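Local coordinates for protein pantothenate synthetase (Francisella tularensis subsp. tularensis, PDB 3N8H) that probably condenses pantoate with beta-alanine in an ATP-dependent reaction that passes through a pantoyl-adenylate, yielding pantothenate, at residues A7-I10 against K11-H14; N216-E219 against L220-I224. All blocks are in the same frame, centred on the assembly; numbering follows the deposited sequence. Where two conformers were deposited one is given.

Contact 1 (A7-I10 against K11-H14); sequences ADNI and KQFH
The amide of Gln12 lies beside the turn that leads into helix 10-18, its plane 58° from the Asn9 amide and 62° from the Asp8 carboxylate. Gln12 OE1 takes the backbone N-H of Asp8 at 3.1 Å, with the donor standing above the carbonyl plane, while Gln12 CD rests 3.7 Å from Ala7 CA. The Asn9 amide caps the helix: Asn9 OD1 accepts from Gln12 N at 2.9 Å, in a nearly straight bond. The Asn9 chi1 of 61° sets CG between the backbone N and the carbonyl carbon, turning OD1 over the first helical turn. Asn9 OD1 thus holds the N-H of Gln12, and Gln12 OE1 in turn holds that of Asp8, one residue before the cap. At the edge of the Phe13 ring, near its plane, sits Ala7 CB, which is 4.1 Å from Phe13 CB. Backbone bonds from Phe13 N to Asn9 O and from His14 N to Ile10 O begin the helix's i to i+4 bonding. Ala7 ends strand 5-7, at the margin of the parallel sheet, and pairs with strand 91-93; Phe13 meets Phe93, and Ile10 and Phe13 pack on Ile141 of helix 127-142.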
loop_
_atom_site.group_PDB
_atom_site.type_symbol
_atom_site.label_atom_id
_atom_site.label_comp_id
_atom_site.label_asym_id
_atom_site.label_seq_id
_atom_site.Cartn_x
_atom_site.Cartn_y
_atom_site.Cartn_z
ATOM N N ALA A 7 -6.148 23.935 4.232
ATOM C CA ALA A 7 -4.985 23.277 4.819
ATOM C C ALA A 7 -4.056 22.883 3.699
ATOM O O ALA A 7 -4.333 21.941 2.954
ATOM C CB ALA A 7 -5.397 22.047 5.648
ATOM N N ASP A 8 -2.956 23.617 3.573
ATOM C CA ASP A 8 -2.020 23.412 2.474
ATOM C C ASP A 8 -0.850 22.521 2.871
ATOM O O ASP A 8 0.150 22.461 2.163
ATOM C CB ASP A 8 -1.519 24.751 1.924
ATOM C CG ASP A 8 -1.010 25.678 3.012
ATOM O OD1 ASP A 8 -0.068 25.297 3.739
ATOM O OD2 ASP A 8 -1.552 26.795 3.136
ATOM N N ASN A 9 -0.986 21.837 4.004
ATOM C CA ASN A 9 0.005 20.851 4.449
ATOM C C ASN A 9 -0.517 19.886 5.522
ATOM O O ASN A 9 -1.590 20.098 6.097
ATOM C CB ASN A 9 1.323 21.517 4.883
ATOM C CG ASN A 9 1.154 22.474 6.067
ATOM O OD1 ASN A 9 0.832 22.062 7.185
ATOM N ND2 ASN A 9 1.405 23.755 5.826
ATOM N N ILE A 10 0.242 18.818 5.763
ATOM C CA ILE A 10 -0.159 17.749 6.674
ATOM C C ILE A 10 -0.375 18.221 8.114
ATOM O O ILE A 10 -1.439 17.982 8.705
ATOM C CB ILE A 10 0.880 16.593 6.675
ATOM C CG1 ILE A 10 1.146 16.112 5.250
ATOM C CG2 ILE A 10 0.394 15.427 7.524
ATOM C CD1 ILE A 10 -0.063 15.512 4.593
ATOM N N LYS A 11 0.642 18.879 8.672
ATOM C CA LYS A 11 0.564 19.414 10.028
ATOM C C LYS A 11 -0.731 20.180 10.169
ATOM O O LYS A 11 -1.540 19.915 11.057
ATOM C CB LYS A 11 1.754 20.341 10.315
ATOM C CG LYS A 11 2.968 19.653 10.935
ATOM C CD LYS A 11 3.333 18.368 10.192
ATOM C CE LYS A 11 3.293 17.152 11.121
ATOM N NZ LYS A 11 3.443 15.860 10.391
ATOM N N GLN A 12 -0.934 21.125 9.261
ATOM C CA GLN A 12 -2.131 21.938 9.275
ATOM C C GLN A 12 -3.404 21.102 9.162
ATOM O O GLN A 12 -4.434 21.427 9.773
ATOM C CB GLN A 12 -2.073 22.926 8.125
ATOM C CG GLN A 12 -2.539 24.299 8.491
ATOM C CD GLN A 12 -2.889 25.089 7.267
ATOM O OE1 GLN A 12 -2.207 24.998 6.238
ATOM N NE2 GLN A 12 -3.968 25.865 7.353
ATOM N N PHE A 13 -3.342 20.034 8.364
ATOM C CA PHE A 13 -4.499 19.175 8.219
ATOM C C PHE A 13 -4.737 18.268 9.434
ATOM O O PHE A 13 -5.886 18.057 9.843
ATOM C CB PHE A 13 -4.448 18.320 6.960
ATOM C CG PHE A 13 -5.670 17.483 6.801
ATOM C CD1 PHE A 13 -6.853 18.058 6.363
ATOM C CD2 PHE A 13 -5.673 16.151 7.178
ATOM C CE1 PHE A 13 -8.005 17.301 6.255
ATOM C CE2 PHE A 13 -6.822 15.397 7.087
ATOM C CZ PHE A 13 -7.995 15.975 6.621
ATOM N N HIS A 14 -3.667 17.721 10.001
ATOM C CA HIS A 14 -3.809 16.911 11.209
ATOM C C HIS A 14 -4.475 17.719 12.297
ATOM O O HIS A 14 -5.346 17.217 13.007
ATOM C CB HIS A 14 -2.467 16.397 11.696
ATOM C CG HIS A 14 -1.916 15.284 10.866
ATOM N ND1 HIS A 14 -2.699 14.252 10.395
ATOM C CD2 HIS A 14 -0.659 15.032 10.434
ATOM C CE1 HIS A 14 -1.949 13.416 9.699
ATOM N NE2 HIS A 14 -0.707 13.865 9.707
#

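Contact 2 (N216-E219 against L220-I224); sequences NLEE and LTNKI
With OG1 of Thr221 anti to its carbonyl carbon and beside its backbone N (chi1 -66°), the hydroxyl folds back onto the preceding turn and donates to Leu217 O at 2.7 Å. That oxygen of Leu217 also receives Thr221 N at 2.8 Å, and the two donors reach it from opposite faces of its carbonyl plane. One acceptor is therefore gripped by both the main chain and the side chain of a single residue. Asn222 has the same first torsion, which brings its amide close to the Glu218 carbonyl oxygen and toward the Glu218 carboxylate. The Glu218 chain bends at chi2 (-102°) to meet it, and Asn222 ND2 donates a weak, bent bond of 3.3 Å to Glu218 OE2, with carboxylate and amide planes 72° apart. Lys223 curls back so that its CD comes to 3.2 Å from Glu219 O; the Lys223 NZ and Glu219 OE1 charges stay 5.8 Å apart, too far for a salt bridge.

At the start of the helix the Asn216 side chain accepts from Glu219 N at 3.2 Å through OD1, the donor standing well above the amide plane, while Asn216 O takes Leu220 N. The inward side is apolar: Leu217 CD2 and Leu220 CD2 lie 4.3 Å apart, and both leucines touch Ile234 of strand 230-237. Thr221 borders the same strand through Leu231 and Ile234. Together these residues form the N-capped start and most of the short amphipathic helix 217-225, begun by an Asn N-cap and continued by i to i+4 backbone bonds, which packs its apolar side on strand 230-237, an outer strand of the three-stranded antiparallel sheet, and, through Leu220, on Ile208 of helix 196-210.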
loop_
_atom_site.group_PDB
_atom_site.type_symbol
_atom_site.label_atom_id
_atom_site.label_comp_id
_atom_site.label_asym_id
_atom_site.label_seq_id
_atom_site.Cartn_x
_atom_site.Cartn_y
_atom_site.Cartn_z
ATOM N N ASN A 216 -22.207 -2.879 -33.803
ATOM C CA ASN A 216 -21.039 -2.945 -34.665
ATOM C C ASN A 216 -20.035 -1.853 -34.292
ATOM O O ASN A 216 -20.105 -0.734 -34.801
ATOM C CB ASN A 216 -21.440 -2.830 -36.133
ATOM C CG ASN A 216 -20.264 -3.016 -37.070
ATOM O OD1 ASN A 216 -19.116 -3.036 -36.646
ATOM N ND2 ASN A 216 -20.550 -3.163 -38.351
ATOM N N LEU A 217 -19.100 -2.192 -33.407
ATOM C CA LEU A 217 -18.141 -1.206 -32.915
ATOM C C LEU A 217 -17.149 -0.761 -33.987
ATOM O O LEU A 217 -16.627 0.345 -33.941
ATOM C CB LEU A 217 -17.428 -1.740 -31.693
ATOM C CG LEU A 217 -18.378 -2.197 -30.577
ATOM C CD1 LEU A 217 -17.588 -2.768 -29.414
ATOM C CD2 LEU A 217 -19.281 -1.051 -30.115
ATOM N N GLU A 218 -16.932 -1.614 -34.977
ATOM C CA GLU A 218 -16.070 -1.291 -36.105
ATOM C C GLU A 218 -16.578 -0.091 -36.898
ATOM O O GLU A 218 -15.838 0.851 -37.177
ATOM C CB GLU A 218 -15.979 -2.511 -37.022
ATOM C CG GLU A 218 -14.576 -2.857 -37.477
ATOM C CD GLU A 218 -14.303 -2.402 -38.895
ATOM O OE1 GLU A 218 -13.924 -3.251 -39.737
ATOM O OE2 GLU A 218 -14.485 -1.194 -39.167
ATOM N N GLU A 219 -17.840 -0.137 -37.298
ATOM C CA GLU A 219 -18.439 0.971 -38.043
ATOM C C GLU A 219 -18.573 2.199 -37.138
ATOM O O GLU A 219 -18.473 3.332 -37.604
ATOM C CB GLU A 219 -19.814 0.584 -38.581
ATOM C CG GLU A 219 -19.768 -0.361 -39.764
ATOM C CD GLU A 219 -21.158 -0.741 -40.249
ATOM O OE1 GLU A 219 -22.144 -0.332 -39.591
ATOM O OE2 GLU A 219 -21.262 -1.448 -41.282
ATOM N N LEU A 220 -18.784 1.965 -35.838
ATOM C CA LEU A 220 -18.949 3.068 -34.897
ATOM C C LEU A 220 -17.607 3.772 -34.720
ATOM O O LEU A 220 -17.543 4.990 -34.581
ATOM C CB LEU A 220 -19.504 2.563 -33.552
ATOM C CG LEU A 220 -19.612 3.552 -32.382
ATOM C CD1 LEU A 220 -20.315 4.835 -32.837
ATOM C CD2 LEU A 220 -20.360 2.927 -31.194
ATOM N N THR A 221 -16.537 2.986 -34.728
ATOM C CA THR A 221 -15.199 3.528 -34.587
ATOM C C THR A 221 -14.926 4.431 -35.802
ATOM O O THR A 221 -14.442 5.550 -35.663
ATOM C CB THR A 221 -14.136 2.403 -34.442
ATOM O OG1 THR A 221 -14.353 1.700 -33.209
ATOM C CG2 THR A 221 -12.732 2.976 -34.403
ATOM N N ASN A 222 -15.274 3.950 -36.984
ATOM C CA ASN A 222 -15.083 4.735 -38.210
ATOM C C ASN A 222 -15.860 6.044 -38.185
ATOM O O ASN A 222 -15.377 7.054 -38.670
ATOM C CB ASN A 222 -15.475 3.921 -39.439
ATOM C CG ASN A 222 -14.554 2.734 -39.674
ATOM O OD1 ASN A 222 -13.458 2.660 -39.116
ATOM N ND2 ASN A 222 -15.007 1.789 -40.496
ATOM N N LYS A 223 -17.071 6.024 -37.630
ATOM C CA LYS A 223 -17.876 7.242 -37.565
ATOM C C LYS A 223 -17.276 8.254 -36.604
ATOM O O LYS A 223 -17.218 9.440 -36.907
ATOM C CB LYS A 223 -19.334 6.942 -37.204
ATOM C CG LYS A 223 -20.108 6.348 -38.363
ATOM C CD LYS A 223 -21.005 5.235 -37.890
ATOM C CE LYS A 223 -22.345 5.770 -37.440
ATOM N NZ LYS A 223 -23.429 5.162 -38.261
ATOM N N ILE A 224 -16.826 7.772 -35.452
ATOM C CA ILE A 224 -16.158 8.625 -34.484
ATOM C C ILE A 224 -14.840 9.207 -35.031
ATOM O O ILE A 224 -14.576 10.398 -34.889
ATOM C CB ILE A 224 -15.954 7.866 -33.204
ATOM C CG1 ILE A 224 -17.313 7.695 -32.531
ATOM C CG2 ILE A 224 -14.937 8.561 -32.295
ATOM C CD1 ILE A 224 -17.295 6.718 -31.404
#

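Both contacts are local, each at the start of a helix with an asparagine at the N-cap, yet their surroundings differ. Contact 1 is partly buried and joins a strand of the parallel sheet to the helix that follows it; contact 2 is a surface contact on a single helix beside the antiparallel sheet. In contact 1 a glutamine amide reaches back to the loop before the helix, whereas in contact 2 a threonine hydroxyl and an asparagine amide reach back to residues of the helix itself. Their centres are about 49 Å apart, on opposite sides of the chain's centre, and both lie away from the nucleotide and substrate pockets.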